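Local coordinates for protein CEL44C (Paenibacillus polymyxa, PDB 2YJQ) that probably cleaves internal beta-1,4-glucosidic bonds of cellulose and xyloglucan, through the family 44 glycoside hydrolase part of a longer multidomain enzyme, at residues Q32-D37 and A388-L393; D282-P287 and A355-S360; F464-A469 and S497-T502. The protein carries 8 engineered substitutions. All blocks are in the same frame, centred on the assembly; numbering follows the deposited sequence.

Contact 1. Residues Q32-D37 and A388-L393. With OXZ (tetrahydrooxazine), chain E; BGC (beta-D-glucopyranose), chain C.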
# COMPACT_ATOMS: atom_id res chain seq x y z
N GLN A 32 6.18 -3.99 6.33
CA GLN A 32 7.09 -4.86 7.08
C GLN A 32 7.32 -6.06 6.21
O GLN A 32 6.37 -6.48 5.51
CB GLN A 32 6.44 -5.25 8.39
CG GLN A 32 6.08 -4.03 9.26
CD GLN A 32 4.58 -3.57 9.08
OE1 GLN A 32 3.94 -3.80 8.07
NE2 GLN A 32 4.05 -2.93 10.10
N ASP A 33 8.55 -6.53 6.15
CA ASP A 33 8.80 -7.84 5.53
C ASP A 33 8.05 -8.94 6.28
O ASP A 33 7.87 -8.85 7.52
CB ASP A 33 10.29 -8.17 5.40
CG ASP A 33 10.98 -7.18 4.52
OD1 ASP A 33 10.40 -6.82 3.48
OD2 ASP A 33 12.10 -6.71 4.86
N LEU A 34 7.53 -9.91 5.49
CA LEU A 34 6.72 -11.00 6.05
C LEU A 34 7.62 -12.21 6.25
O LEU A 34 8.66 -12.09 6.89
CB LEU A 34 5.54 -11.30 5.15
CG LEU A 34 4.56 -10.12 5.02
CD1 LEU A 34 3.35 -10.52 4.07
CD2 LEU A 34 4.06 -9.64 6.44
N ALA A 35 7.31 -13.36 5.67
CA ALA A 35 8.18 -14.49 5.90
C ALA A 35 9.51 -14.36 5.09
O ALA A 35 10.54 -14.81 5.58
CB ALA A 35 7.49 -15.84 5.65
N GLY A 36 9.49 -13.78 3.89
CA GLY A 36 10.74 -13.60 3.10
C GLY A 36 10.75 -14.46 1.82
O GLY A 36 11.73 -14.44 1.04
N ASP A 37 9.68 -15.22 1.60
CA ASP A 37 9.48 -15.99 0.37
C ASP A 37 8.22 -15.54 -0.43
O ASP A 37 7.75 -16.30 -1.29
CB ASP A 37 9.38 -17.50 0.67
CG ASP A 37 8.20 -17.85 1.65
OD1 ASP A 37 7.49 -16.96 2.12
OD2 ASP A 37 7.97 -19.02 1.98
N ALA A 388 1.02 -0.84 -3.98
CA ALA A 388 0.25 -1.08 -2.77
C ALA A 388 1.07 -1.85 -1.73
O ALA A 388 1.89 -2.72 -2.06
CB ALA A 388 -1.05 -1.80 -3.08
N ASN A 389 0.86 -1.51 -0.46
CA ASN A 389 1.79 -1.97 0.53
C ASN A 389 1.03 -2.42 1.75
O ASN A 389 0.47 -1.55 2.50
CB ASN A 389 2.75 -0.86 0.91
CG ASN A 389 3.57 -0.38 -0.22
OD1 ASN A 389 4.72 -0.85 -0.43
ND2 ASN A 389 3.06 0.56 -0.93
N TYR A 390 1.04 -3.73 1.98
CA TYR A 390 0.35 -4.30 3.11
C TYR A 390 0.91 -3.74 4.43
O TYR A 390 2.07 -3.34 4.50
CB TYR A 390 0.53 -5.82 3.09
CG TYR A 390 0.04 -6.53 4.34
CD1 TYR A 390 -1.32 -6.63 4.61
CD2 TYR A 390 0.96 -7.14 5.24
CE1 TYR A 390 -1.77 -7.29 5.77
CE2 TYR A 390 0.52 -7.81 6.36
CZ TYR A 390 -0.85 -7.87 6.63
OH TYR A 390 -1.27 -8.51 7.75
N TRP A 391 0.06 -3.66 5.45
CA TRP A 391 0.51 -3.23 6.77
C TRP A 391 0.12 -4.25 7.86
O TRP A 391 -1.04 -4.68 7.93
CB TRP A 391 -0.02 -1.82 7.11
CG TRP A 391 0.40 -1.43 8.47
CD1 TRP A 391 -0.25 -1.72 9.61
CD2 TRP A 391 1.60 -0.74 8.84
NE1 TRP A 391 0.43 -1.22 10.69
CE2 TRP A 391 1.58 -0.63 10.25
CE3 TRP A 391 2.67 -0.16 8.12
CZ2 TRP A 391 2.61 0.01 10.98
CZ3 TRP A 391 3.70 0.45 8.82
CH2 TRP A 391 3.66 0.55 10.24
N LYS A 392 1.09 -4.65 8.69
CA LYS A 392 0.83 -5.60 9.77
C LYS A 392 0.15 -4.93 10.97
O LYS A 392 0.77 -4.15 11.67
CB LYS A 392 2.12 -6.35 10.19
CG LYS A 392 2.76 -7.27 9.13
CD LYS A 392 4.10 -7.80 9.61
CE LYS A 392 3.89 -8.97 10.56
NZ LYS A 392 5.19 -9.33 11.24
N LEU A 393 -1.12 -5.27 11.21
CA LEU A 393 -1.84 -4.77 12.39
C LEU A 393 -1.62 -5.72 13.55
O LEU A 393 -1.91 -5.38 14.68
CB LEU A 393 -3.36 -4.59 12.13
CG LEU A 393 -3.81 -3.59 11.06
CD1 LEU A 393 -5.26 -3.83 10.72
CD2 LEU A 393 -3.51 -2.06 11.32
C6 OXZ E . -2.86 1.61 12.63
C5 OXZ E . -1.82 1.92 11.55
C4 OXZ E . -0.46 2.45 12.11
C3 OXZ E . 0.49 2.91 11.01
C2 OXZ E . -0.15 3.96 10.06
O6 OXZ E . -3.04 2.82 13.42
O5 OXZ E . -2.33 3.00 10.75
O4 OXZ E . 0.17 1.42 12.87
O3 OXZ E . 1.76 3.41 11.52
N1 OXZ E . -1.50 3.46 9.72
C2 BGC C . 0.76 0.74 15.13
C3 BGC C . 1.57 1.09 16.37
C4 BGC C . 3.02 1.33 15.95
C5 BGC C . 3.18 2.24 14.74
C6 BGC C . 4.61 2.21 14.23
C1 BGC C . 0.92 1.83 14.05
O2 BGC C . -0.62 0.61 15.46
O3 BGC C . 1.62 -0.10 17.16
O4 BGC C . 3.71 1.99 16.93
O5 BGC C . 2.30 1.85 13.67
O6 BGC C . 4.62 3.15 13.15
O HOH W 1 7.09 -10.22 9.62
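Q32 and K392 make the one direct hydrogen bond of the contact. K392 N donates to Q32 OE1 over 3.0 Å, and the N-H points almost straight at the oxygen (170°). The donor lies well above the carbonyl plane of the amide, not on a lone pair. This bond probably limits the rotation of the amide. A second polar link is indirect: a water donates to D33 O and accepts from K392 NZ. K392 NZ also has G396 O as a partner.

The other end of the amide meets an aromatic face. Q32 NE2 sits 3.2 Å above the indole plane of W391, over its centre. Amide and ring planes are 51° apart, so the group is tilted, not stacked flat. The bend of the Q32 chain at chi2 (96°) carries the amide over the ring. On the opposite face lies OXZ, with its C3 3.6 Å above the plane and toward the rim. W391 CZ2 also approaches BGC O5 at 3.3 Å. Cutting W391 back to an alanine is likely to leave the Q32 amide and the tetrahydrooxazine without the ring between them and to open a gap there.

Apolar packing completes the contact. L34 CD2 lies 3.7 Å from K392 CD, and the two side chains run past each other in opposite directions. The same methyl reaches the edge of the Y390 ring, 4.0 Å from CE2.

The loops involved follow the first and last strands of a (beta/alpha)8 barrel, and W391 beside OXZ and BGC is consistent with the aromatic sugar platforms common in glycosidase clefts.

Contact 2. Residues D282-P287 and A355-S360. Engineered in segment 355-360: S358 (natural residue Glu). With OXZ (tetrahydrooxazine), chain E.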
# COMPACT_ATOMS: atom_id res chain seq x y z
N ASP A 282 -1.48 9.30 -2.76
CA ASP A 282 -1.10 8.24 -1.82
C ASP A 282 -2.18 8.14 -0.74
O ASP A 282 -2.40 9.13 -0.02
CB ASP A 282 0.31 8.61 -1.26
CG ASP A 282 0.90 7.60 -0.26
OD1 ASP A 282 0.18 6.78 0.35
OD2 ASP A 282 2.15 7.60 -0.08
N VAL A 283 -2.77 6.96 -0.57
CA VAL A 283 -3.70 6.78 0.57
C VAL A 283 -3.46 5.50 1.39
O VAL A 283 -2.78 4.57 0.91
CB VAL A 283 -5.19 6.79 0.16
CG1 VAL A 283 -5.52 8.02 -0.68
CG2 VAL A 283 -5.58 5.49 -0.58
N HIS A 284 -4.05 5.47 2.59
CA HIS A 284 -4.15 4.26 3.38
C HIS A 284 -5.62 3.93 3.48
O HIS A 284 -6.48 4.82 3.46
CB HIS A 284 -3.57 4.47 4.76
CG HIS A 284 -2.12 4.84 4.75
ND1 HIS A 284 -1.47 5.32 5.87
CD2 HIS A 284 -1.20 4.81 3.75
CE1 HIS A 284 -0.21 5.59 5.56
NE2 HIS A 284 -0.02 5.29 4.28
N TRP A 285 -5.88 2.63 3.61
CA TRP A 285 -7.21 2.16 3.60
C TRP A 285 -7.28 0.97 4.56
O TRP A 285 -6.82 -0.16 4.23
CB TRP A 285 -7.54 1.76 2.16
CG TRP A 285 -8.95 1.19 1.99
CD1 TRP A 285 -9.30 -0.11 1.79
CD2 TRP A 285 -10.17 1.94 2.00
NE1 TRP A 285 -10.68 -0.23 1.70
CE2 TRP A 285 -11.23 1.03 1.80
CE3 TRP A 285 -10.48 3.30 2.18
CZ2 TRP A 285 -12.57 1.43 1.75
CZ3 TRP A 285 -11.80 3.69 2.16
CH2 TRP A 285 -12.83 2.76 1.91
N TYR A 286 -7.81 1.23 5.75
CA TYR A 286 -8.13 0.18 6.73
C TYR A 286 -9.63 0.11 6.74
O TYR A 286 -10.24 1.08 7.14
CB TYR A 286 -7.65 0.60 8.10
CG TYR A 286 -6.14 0.83 8.14
CD1 TYR A 286 -5.24 -0.25 8.10
CD2 TYR A 286 -5.64 2.12 8.19
CE1 TYR A 286 -3.85 -0.03 8.12
CE2 TYR A 286 -4.26 2.36 8.22
CZ TYR A 286 -3.37 1.29 8.21
OH TYR A 286 -2.01 1.57 8.21
N PRO A 287 -10.21 -0.98 6.17
CA PRO A 287 -11.67 -1.15 6.06
C PRO A 287 -12.42 -0.87 7.37
O PRO A 287 -11.97 -1.34 8.43
CB PRO A 287 -11.81 -2.62 5.67
CG PRO A 287 -10.56 -2.91 4.87
CD PRO A 287 -9.48 -2.03 5.44
N ALA A 355 -1.50 5.20 -5.42
CA ALA A 355 -0.99 4.15 -4.51
C ALA A 355 -1.81 3.94 -3.21
O ALA A 355 -2.29 4.90 -2.59
CB ALA A 355 0.53 4.37 -4.21
N MET A 356 -1.94 2.68 -2.77
CA MET A 356 -2.52 2.39 -1.45
C MET A 356 -1.39 1.91 -0.53
O MET A 356 -1.08 0.70 -0.44
CB MET A 356 -3.64 1.36 -1.58
CG MET A 356 -4.31 1.00 -0.33
SD MET A 356 -5.73 -0.11 -0.56
CE MET A 356 -6.65 1.00 -1.57
N THR A 357 -0.73 2.86 0.13
CA THR A 357 0.55 2.53 0.73
C THR A 357 0.51 1.88 2.12
O THR A 357 1.53 1.55 2.67
CB THR A 357 1.45 3.73 0.76
OG1 THR A 357 0.85 4.74 1.57
CG2 THR A 357 1.74 4.26 -0.71
N SER A 358 -0.67 1.63 2.66
CA SER A 358 -0.73 0.94 3.92
C SER A 358 -2.18 0.49 4.06
O SER A 358 -3.05 1.34 4.10
CB SER A 358 -0.33 1.93 5.04
OG SER A 358 -0.08 1.22 6.24
N TYR A 359 -2.44 -0.82 4.09
CA TYR A 359 -3.79 -1.31 4.23
C TYR A 359 -3.76 -2.70 4.78
O TYR A 359 -2.71 -3.34 4.74
CB TYR A 359 -4.49 -1.34 2.88
CG TYR A 359 -3.94 -2.41 1.93
CD1 TYR A 359 -2.75 -2.19 1.20
CD2 TYR A 359 -4.60 -3.63 1.76
CE1 TYR A 359 -2.24 -3.16 0.33
CE2 TYR A 359 -4.11 -4.61 0.87
CZ TYR A 359 -2.93 -4.37 0.15
OH TYR A 359 -2.38 -5.31 -0.70
N SER A 360 -4.91 -3.19 5.26
CA SER A 360 -5.01 -4.55 5.75
C SER A 360 -6.47 -4.92 5.91
O SER A 360 -7.27 -4.06 6.27
CB SER A 360 -4.36 -4.64 7.17
OG SER A 360 -4.55 -5.95 7.69
C6 OXZ E . -2.86 1.61 12.63
C5 OXZ E . -1.82 1.92 11.55
C4 OXZ E . -0.46 2.45 12.11
C3 OXZ E . 0.49 2.91 11.01
C2 OXZ E . -0.15 3.96 10.06
O6 OXZ E . -3.04 2.82 13.42
O5 OXZ E . -2.33 3.00 10.75
O4 OXZ E . 0.17 1.42 12.87
O3 OXZ E . 1.76 3.41 11.52
N1 OXZ E . -1.50 3.46 9.72
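Y286 OH and S358 OG are hydrogen-bonded at 2.8 Å, and either may be the donor. S358 is engineered; the natural residue is Glu. Its OG is anti to the backbone N (chi1 -167°), which turns it to the tyrosine. Y286 OH also accepts from OXZ N1, at an unusually short 2.5 Å whose exact value is doubtful. S358 CB sits over the centre of the H284 ring, 3.3 Å from the centroid, as a CH-pi contact.

Around this first shell, T357 OG1 lies at the edge of the H284 ring, in its plane. It takes a weak, bent bond from H284 NE2 (2.9 Å, 117°) and donates to D282 OD1 in a very short bond, its exact length also doubtful. The main partner of the imidazole is E187 OE2, bonded to H284 ND1; E187 also binds OXZ.

The segments are parallel neighbours, the sixth and seventh strands of the (beta/alpha)8 barrel. Many glycosidases of this fold carry a catalytic glutamate at the end of the seventh strand, consistent with the natural Glu at 358.

The backbone positions these groups. V283 N donates to A355 O (2.9 Å) and T357 N to V283 O (2.8 Å). At the corner, W285 N donates to S358 O (3.1 Å). On the outer face, M356 SD packs 3.8 Å from W285 CB and lies obliquely to the indole, a Met-aromatic contact. The Y359 side chain packs against helix 367-381.

Contact 3. Residues F464-A469 and S497-T502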
# COMPACT_ATOMS: atom_id res chain seq x y z
N PHE A 464 -15.41 -23.16 -16.61
CA PHE A 464 -14.65 -22.16 -17.37
C PHE A 464 -14.92 -22.29 -18.84
O PHE A 464 -15.05 -23.39 -19.36
CB PHE A 464 -13.13 -22.28 -17.14
CG PHE A 464 -12.72 -22.03 -15.72
CD1 PHE A 464 -12.88 -23.02 -14.75
CD2 PHE A 464 -12.21 -20.80 -15.35
CE1 PHE A 464 -12.51 -22.79 -13.44
CE2 PHE A 464 -11.87 -20.57 -14.03
CZ PHE A 464 -12.01 -21.56 -13.09
N ASP A 465 -15.03 -21.13 -19.49
CA ASP A 465 -15.04 -21.01 -20.94
C ASP A 465 -13.99 -19.99 -21.25
O ASP A 465 -14.02 -18.87 -20.73
CB ASP A 465 -16.40 -20.46 -21.44
CG ASP A 465 -16.47 -20.37 -22.98
OD1 ASP A 465 -16.65 -21.41 -23.63
OD2 ASP A 465 -16.35 -19.25 -23.52
N LEU A 466 -13.07 -20.38 -22.10
CA LEU A 466 -11.99 -19.49 -22.51
C LEU A 466 -12.09 -19.04 -23.98
O LEU A 466 -12.15 -19.88 -24.88
CB LEU A 466 -10.66 -20.19 -22.29
CG LEU A 466 -10.56 -21.09 -21.05
CD1 LEU A 466 -9.30 -21.96 -21.17
CD2 LEU A 466 -10.67 -20.33 -19.65
N SER A 467 -12.09 -17.73 -24.21
CA SER A 467 -11.89 -17.16 -25.54
C SER A 467 -10.56 -16.42 -25.65
O SER A 467 -10.00 -15.96 -24.65
CB SER A 467 -12.98 -16.17 -25.83
OG SER A 467 -14.15 -16.71 -25.34
N GLY A 468 -10.04 -16.33 -26.87
CA GLY A 468 -8.78 -15.67 -27.14
C GLY A 468 -8.06 -16.22 -28.36
O GLY A 468 -8.63 -16.97 -29.14
N ALA A 469 -6.82 -15.82 -28.54
CA ALA A 469 -6.01 -16.27 -29.65
C ALA A 469 -5.84 -17.80 -29.67
O ALA A 469 -5.88 -18.41 -30.74
CB ALA A 469 -4.60 -15.53 -29.64
N SER A 497 -11.27 -29.85 -23.31
CA SER A 497 -11.98 -29.99 -24.60
C SER A 497 -12.59 -28.67 -25.02
O SER A 497 -13.46 -28.14 -24.31
CB SER A 497 -13.07 -31.09 -24.55
OG SER A 497 -12.49 -32.38 -24.58
N GLY A 498 -12.13 -28.15 -26.16
CA GLY A 498 -12.76 -26.99 -26.78
C GLY A 498 -12.81 -25.78 -25.87
O GLY A 498 -13.84 -25.07 -25.83
N ASN A 499 -11.71 -25.56 -25.13
CA ASN A 499 -11.51 -24.37 -24.31
C ASN A 499 -12.60 -24.25 -23.23
O ASN A 499 -13.00 -23.14 -22.83
CB ASN A 499 -11.34 -23.08 -25.18
CG ASN A 499 -9.84 -22.77 -25.52
OD1 ASN A 499 -8.93 -23.42 -25.01
ND2 ASN A 499 -9.60 -21.78 -26.37
N ARG A 500 -13.09 -25.41 -22.79
CA ARG A 500 -13.99 -25.49 -21.67
C ARG A 500 -13.45 -26.56 -20.69
O ARG A 500 -12.86 -27.56 -21.11
CB ARG A 500 -15.43 -25.83 -22.11
CG ARG A 500 -16.09 -24.87 -23.16
CD ARG A 500 -17.65 -24.86 -23.01
NE ARG A 500 -18.29 -23.74 -23.70
CZ ARG A 500 -18.92 -22.74 -23.08
NH1 ARG A 500 -18.99 -22.71 -21.76
NH2 ARG A 500 -19.48 -21.77 -23.80
N PHE A 501 -13.60 -26.32 -19.39
CA PHE A 501 -13.31 -27.33 -18.38
C PHE A 501 -13.98 -26.92 -17.09
O PHE A 501 -14.25 -25.74 -16.85
CB PHE A 501 -11.82 -27.48 -18.18
CG PHE A 501 -11.19 -26.33 -17.44
CD1 PHE A 501 -10.77 -25.19 -18.14
CD2 PHE A 501 -11.00 -26.39 -16.07
CE1 PHE A 501 -10.19 -24.10 -17.47
CE2 PHE A 501 -10.43 -25.32 -15.38
CZ PHE A 501 -10.02 -24.18 -16.08
N THR A 502 -14.25 -27.90 -16.28
CA THR A 502 -14.83 -27.71 -14.98
C THR A 502 -13.80 -28.12 -13.92
O THR A 502 -13.11 -29.14 -14.04
CB THR A 502 -16.11 -28.58 -14.86
OG1 THR A 502 -17.10 -28.09 -15.78
CG2 THR A 502 -16.68 -28.59 -13.42
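F464 and F501 face each other as an antiparallel hydrogen-bonded pair. F464 N donates to F501 O at 2.8 Å. The return bond, F501 N to F464 O, is longer at 3.3 Å. Two residues on, L466 N donates to N499 O at 2.9 Å.

D465 and R500 form the non-hydrogen-bonded pair between these bonds. The D465 backbone bonds the other way, to I12 and V14 of strand 9-22. Its side chain goes to R500: D465 OD1 lies 2.9 Å from R500 NE. That oxygen is over the face of the guanidinium, so the salt bridge rests on charge alone and no N-H is aimed at it.

N499 spends its amide elsewhere. OD1 accepts from Y472 N and ND2 bonds to K470 O, tying the turn to the loop after strand 460-467. R500 N donates to S497 O, closing a type I' turn.

On the face of F464 and F501 the contact is apolar. The two rings are nearly parallel (6°) but slid apart, with centroids at 4.5 Å. F464 CB lies over the F501 face, 3.9 Å from its centroid, and L466 CD1 comes to the edge of that ring. L515 of strand 509-516 touches both L466 and F501.

Strand 500-505 is one of the two edge strands of its sheet and pairs with 460-467, in the all-beta domain that accompanies the barrel, as in other family 44 enzymes.

Contacts 1 and 2 belong to the same barrel and meet directly, with centres about 13 Å apart. Strands 353-359 and 387-390 are neighbours there. W391 N lies 2.9 Å from Y359 O, and N389 N is equally far from M356 O; both are probable hydrogen bonds. W391 CB packs 3.2 Å from S358 OG. Both contacts reach OXZ, contact 1 with an indole face and contact 2 with a tyrosine hydroxyl. Along the chain, contact 2 is nested within the loop that contact 1 closes. Contact 3 follows later, in the beta domain. Its centre is about 36 Å from either of the others, and its nearest atoms are about 22 Å from contact 2.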